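Local atomic coordinates of transketolase (Campylobacter jejuni, PDB entry 3L84), a protein that belongs to the transketolase family of thiamine diphosphate-binding proteins, built from three successive alpha/beta domains and found here as a two-chain assembly. Residues 39-42 and 43-47; 286-289 and 290-293. All blocks are in the same frame, centred on the assembly; numbering follows the deposited sequence. Where two conformers were deposited one is given.

Contact 1 (39-42 and 43-47); sequences LSVL and SYHLK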
# COMPACT_ATOMS: atom_id res chain seq x y z
N LEU A 39 -4.54 -14.36 -28.21
CA LEU A 39 -3.16 -14.01 -28.58
C LEU A 39 -2.83 -14.38 -30.02
O LEU A 39 -2.12 -13.64 -30.69
CB LEU A 39 -2.17 -14.59 -27.57
CG LEU A 39 -0.74 -14.08 -27.74
CD1 LEU A 39 -0.59 -12.58 -27.66
CD2 LEU A 39 0.16 -14.76 -26.68
N SER A 40 -3.34 -15.50 -30.49
CA SER A 40 -3.13 -15.86 -31.88
C SER A 40 -3.63 -14.82 -32.84
O SER A 40 -2.95 -14.44 -33.78
CB SER A 40 -3.78 -17.20 -32.13
OG SER A 40 -3.08 -18.16 -31.38
N VAL A 41 -4.85 -14.32 -32.61
CA VAL A 41 -5.36 -13.25 -33.45
C VAL A 41 -4.60 -11.94 -33.26
O VAL A 41 -4.25 -11.25 -34.20
CB VAL A 41 -6.85 -13.02 -33.20
CG1 VAL A 41 -7.36 -11.91 -34.08
CG2 VAL A 41 -7.64 -14.31 -33.48
N LEU A 42 -4.31 -11.60 -32.00
CA LEU A 42 -3.56 -10.39 -31.70
C LEU A 42 -2.21 -10.37 -32.40
O LEU A 42 -1.74 -9.30 -32.77
CB LEU A 42 -3.40 -10.23 -30.17
CG LEU A 42 -2.74 -8.94 -29.71
CD1 LEU A 42 -3.46 -7.68 -30.15
CD2 LEU A 42 -2.65 -8.95 -28.18
N SER A 43 -1.57 -11.52 -32.59
CA SER A 43 -0.28 -11.57 -33.28
C SER A 43 -0.32 -10.95 -34.69
O SER A 43 0.71 -10.49 -35.18
CB SER A 43 0.28 -12.99 -33.35
OG SER A 43 -0.41 -13.79 -34.31
N TYR A 44 -1.48 -10.94 -35.33
CA TYR A 44 -1.64 -10.34 -36.66
C TYR A 44 -1.79 -8.84 -36.61
O TYR A 44 -1.67 -8.18 -37.64
CB TYR A 44 -2.86 -10.95 -37.37
CG TYR A 44 -2.65 -12.38 -37.80
CD1 TYR A 44 -2.25 -12.67 -39.10
CD2 TYR A 44 -2.79 -13.43 -36.89
CE1 TYR A 44 -2.02 -13.96 -39.49
CE2 TYR A 44 -2.56 -14.74 -37.29
CZ TYR A 44 -2.18 -15.00 -38.59
OH TYR A 44 -1.96 -16.29 -39.00
N HIS A 45 -2.13 -8.30 -35.44
CA HIS A 45 -2.32 -6.86 -35.28
C HIS A 45 -1.10 -6.16 -34.66
O HIS A 45 -0.88 -4.98 -34.93
CB HIS A 45 -3.54 -6.61 -34.38
CG HIS A 45 -4.83 -7.00 -35.02
ND1 HIS A 45 -5.62 -6.11 -35.69
CD2 HIS A 45 -5.44 -8.20 -35.10
CE1 HIS A 45 -6.68 -6.74 -36.16
NE2 HIS A 45 -6.59 -8.02 -35.83
N LEU A 46 -0.36 -6.86 -33.82
CA LEU A 46 0.73 -6.27 -33.07
C LEU A 46 1.85 -5.85 -34.00
O LEU A 46 2.30 -6.65 -34.85
CB LEU A 46 1.25 -7.30 -32.06
CG LEU A 46 2.14 -6.80 -30.94
CD1 LEU A 46 1.29 -5.98 -29.97
CD2 LEU A 46 2.84 -7.93 -30.24
N LYS A 47 2.29 -4.60 -33.85
CA LYS A 47 3.39 -4.07 -34.62
C LYS A 47 4.61 -4.03 -33.71
O LYS A 47 4.61 -3.37 -32.65
CB LYS A 47 3.01 -2.67 -35.08
CG LYS A 47 4.01 -2.00 -35.98
CD LYS A 47 3.69 -0.51 -36.09
CE LYS A 47 3.96 0.22 -34.79
NZ LYS A 47 4.11 1.64 -35.01
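With chi1 at 74°, the hydroxyl of Ser43 sits between its own backbone N and carbonyl carbon and is turned back onto the preceding helical turn, where OG donates to Ser40 O at 2.7 Å. Ser40 O also lies at the edge of the Tyr44 ring, near its plane, 3.3 Å from Tyr44 CD2; the ring is swung there by a chi1 of -71°, which places CG beside the backbone N. His45 turns in the same sense, and its CD2 edge meets Val41 O at 3.4 Å, again close to the ring plane. Val41 O also takes the backbone N of Tyr44 (3.0 Å). Leu42 O is gripped twice, by His45 N at 2.9 Å and Leu46 N at 3.0 Å. Ser43 N keeps the i to i-4 bond to Leu39 O, Tyr44 and His45 shorten it to i-3, and Leu46 returns to i-4. The polar ends of both rings are engaged beyond the turn: Tyr44 OH by Gln9, and His45 NE2 and ND1 by Asn221 and Lys228. The serine hydroxyl bound to a carbonyl of the preceding turn is common in helices at large, whereas the shift to i-3 bonds is characteristic of a helix C-terminus, here that of helix 30-42 in the thiamine diphosphate-binding domain.

Contact 2 (286-289 and 290-293); sequences SKIR and FESA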
# COMPACT_ATOMS: atom_id res chain seq x y z
N SER A 286 2.55 -23.18 -38.37
CA SER A 286 2.55 -22.23 -37.27
C SER A 286 3.94 -21.65 -37.08
O SER A 286 4.07 -20.45 -36.84
CB SER A 286 2.07 -22.90 -35.97
OG SER A 286 0.66 -23.11 -36.04
N LYS A 287 4.98 -22.47 -37.19
CA LYS A 287 6.36 -21.99 -37.06
C LYS A 287 6.64 -20.83 -38.03
O LYS A 287 7.12 -19.77 -37.64
CB LYS A 287 7.35 -23.13 -37.30
CG LYS A 287 8.83 -22.76 -37.15
CD LYS A 287 9.78 -23.84 -37.63
CE LYS A 287 11.18 -23.31 -37.98
NZ LYS A 287 11.89 -22.83 -36.76
N ILE A 288 6.30 -21.06 -39.29
CA ILE A 288 6.56 -20.09 -40.35
C ILE A 288 5.72 -18.85 -40.13
O ILE A 288 6.22 -17.73 -40.27
CB ILE A 288 6.26 -20.70 -41.73
CG1 ILE A 288 7.22 -21.84 -42.03
CG2 ILE A 288 6.34 -19.65 -42.86
CD1 ILE A 288 6.72 -22.69 -43.16
N ARG A 289 4.45 -19.03 -39.83
CA ARG A 289 3.55 -17.90 -39.66
C ARG A 289 3.94 -17.02 -38.47
O ARG A 289 4.05 -15.80 -38.62
CB ARG A 289 2.11 -18.38 -39.56
CG ARG A 289 1.06 -17.27 -39.38
CD ARG A 289 1.05 -16.20 -40.48
NE ARG A 289 0.83 -16.69 -41.84
CZ ARG A 289 -0.36 -16.89 -42.40
NH1 ARG A 289 -1.50 -16.74 -41.73
NH2 ARG A 289 -0.42 -17.28 -43.67
N PHE A 290 4.17 -17.61 -37.30
CA PHE A 290 4.64 -16.82 -36.16
C PHE A 290 6.00 -16.15 -36.44
O PHE A 290 6.18 -14.98 -36.10
CB PHE A 290 4.75 -17.67 -34.88
CG PHE A 290 3.46 -17.86 -34.11
CD1 PHE A 290 2.79 -16.78 -33.55
CD2 PHE A 290 2.95 -19.13 -33.89
CE1 PHE A 290 1.63 -16.97 -32.79
CE2 PHE A 290 1.84 -19.32 -33.14
CZ PHE A 290 1.17 -18.23 -32.59
N GLU A 291 6.94 -16.84 -37.08
CA GLU A 291 8.27 -16.26 -37.23
C GLU A 291 8.31 -15.16 -38.32
O GLU A 291 9.26 -14.39 -38.40
CB GLU A 291 9.36 -17.35 -37.43
CG GLU A 291 9.40 -18.02 -38.80
CD GLU A 291 10.33 -19.27 -38.89
OE1 GLU A 291 10.87 -19.74 -37.86
OE2 GLU A 291 10.50 -19.80 -40.01
N SER A 292 7.26 -15.06 -39.15
CA SER A 292 7.21 -13.99 -40.13
C SER A 292 7.15 -12.62 -39.46
O SER A 292 7.44 -11.63 -40.11
CB SER A 292 6.03 -14.18 -41.08
OG SER A 292 4.82 -13.95 -40.41
N ALA A 293 6.85 -12.56 -38.16
CA ALA A 293 6.99 -11.31 -37.38
C ALA A 293 8.37 -10.68 -37.53
O ALA A 293 8.52 -9.44 -37.43
CB ALA A 293 6.67 -11.54 -35.88
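Phe290 N points almost straight at Ser286 O (2.9 Å, N-H...O 169°), and Glu291 N repeats the i to i-4 bond on Lys287 O at 3.0 Å. One residue further on the regular pattern weakens: Ser292 N divides itself between Ile288 O and Arg289 O, both bonds weak. The stronger hold there comes from the side chain, since Ser292 OG, turned back by a chi1 of 71°, donates to Arg289 O at 2.7 Å. A serine hydroxyl bound to the carbonyl three residues earlier is a familiar feature of helices, and here it lies where helix 284-291 gives way to helix 293-310. On the outer side Lys287 and Glu291, four residues apart, form a weak salt bridge, NZ to OE1 3.4 Å, doubtful because it rests on one of two conformers of Glu291. In that conformer the methylenes of Glu291 lie over the backbone, CG 3.1 Å from Lys287 O, while Lys287 bends at its last torsion to bring NZ round to the carboxylate. Glu291 OE1 also bonds a bound glycerol. The Phe290 ring leans back along the preceding turn, CD2 3.4 Å from Ser286 O, and it packs on Gln9 of helix 3-24. Ser286 OG is hydrogen-bonded to Glu8 of the same helix.

In the fold
Both contacts lie near the end of a helix in the thiamine diphosphate-binding domain, and their centres are about 12 Å apart. Tyr44 OH and Arg289 NH1 join them through a probable hydrogen bond of 2.8 Å, and the Phe290 ring packs loosely on Ser43. Helix 3-24 is their common neighbour: it receives Ser40 and Tyr44 from contact 1 and Ser286, Arg289 and Phe290 from contact 2. The helical residues of contact 1 are buried, with helices 69-79 and 217-228 also against them. Contact 2 is more peripheral: Ser286 and Phe290 are buried, but Lys287 and Ile288 are exposed, and it adds a weak salt bridge that contact 1 lacks.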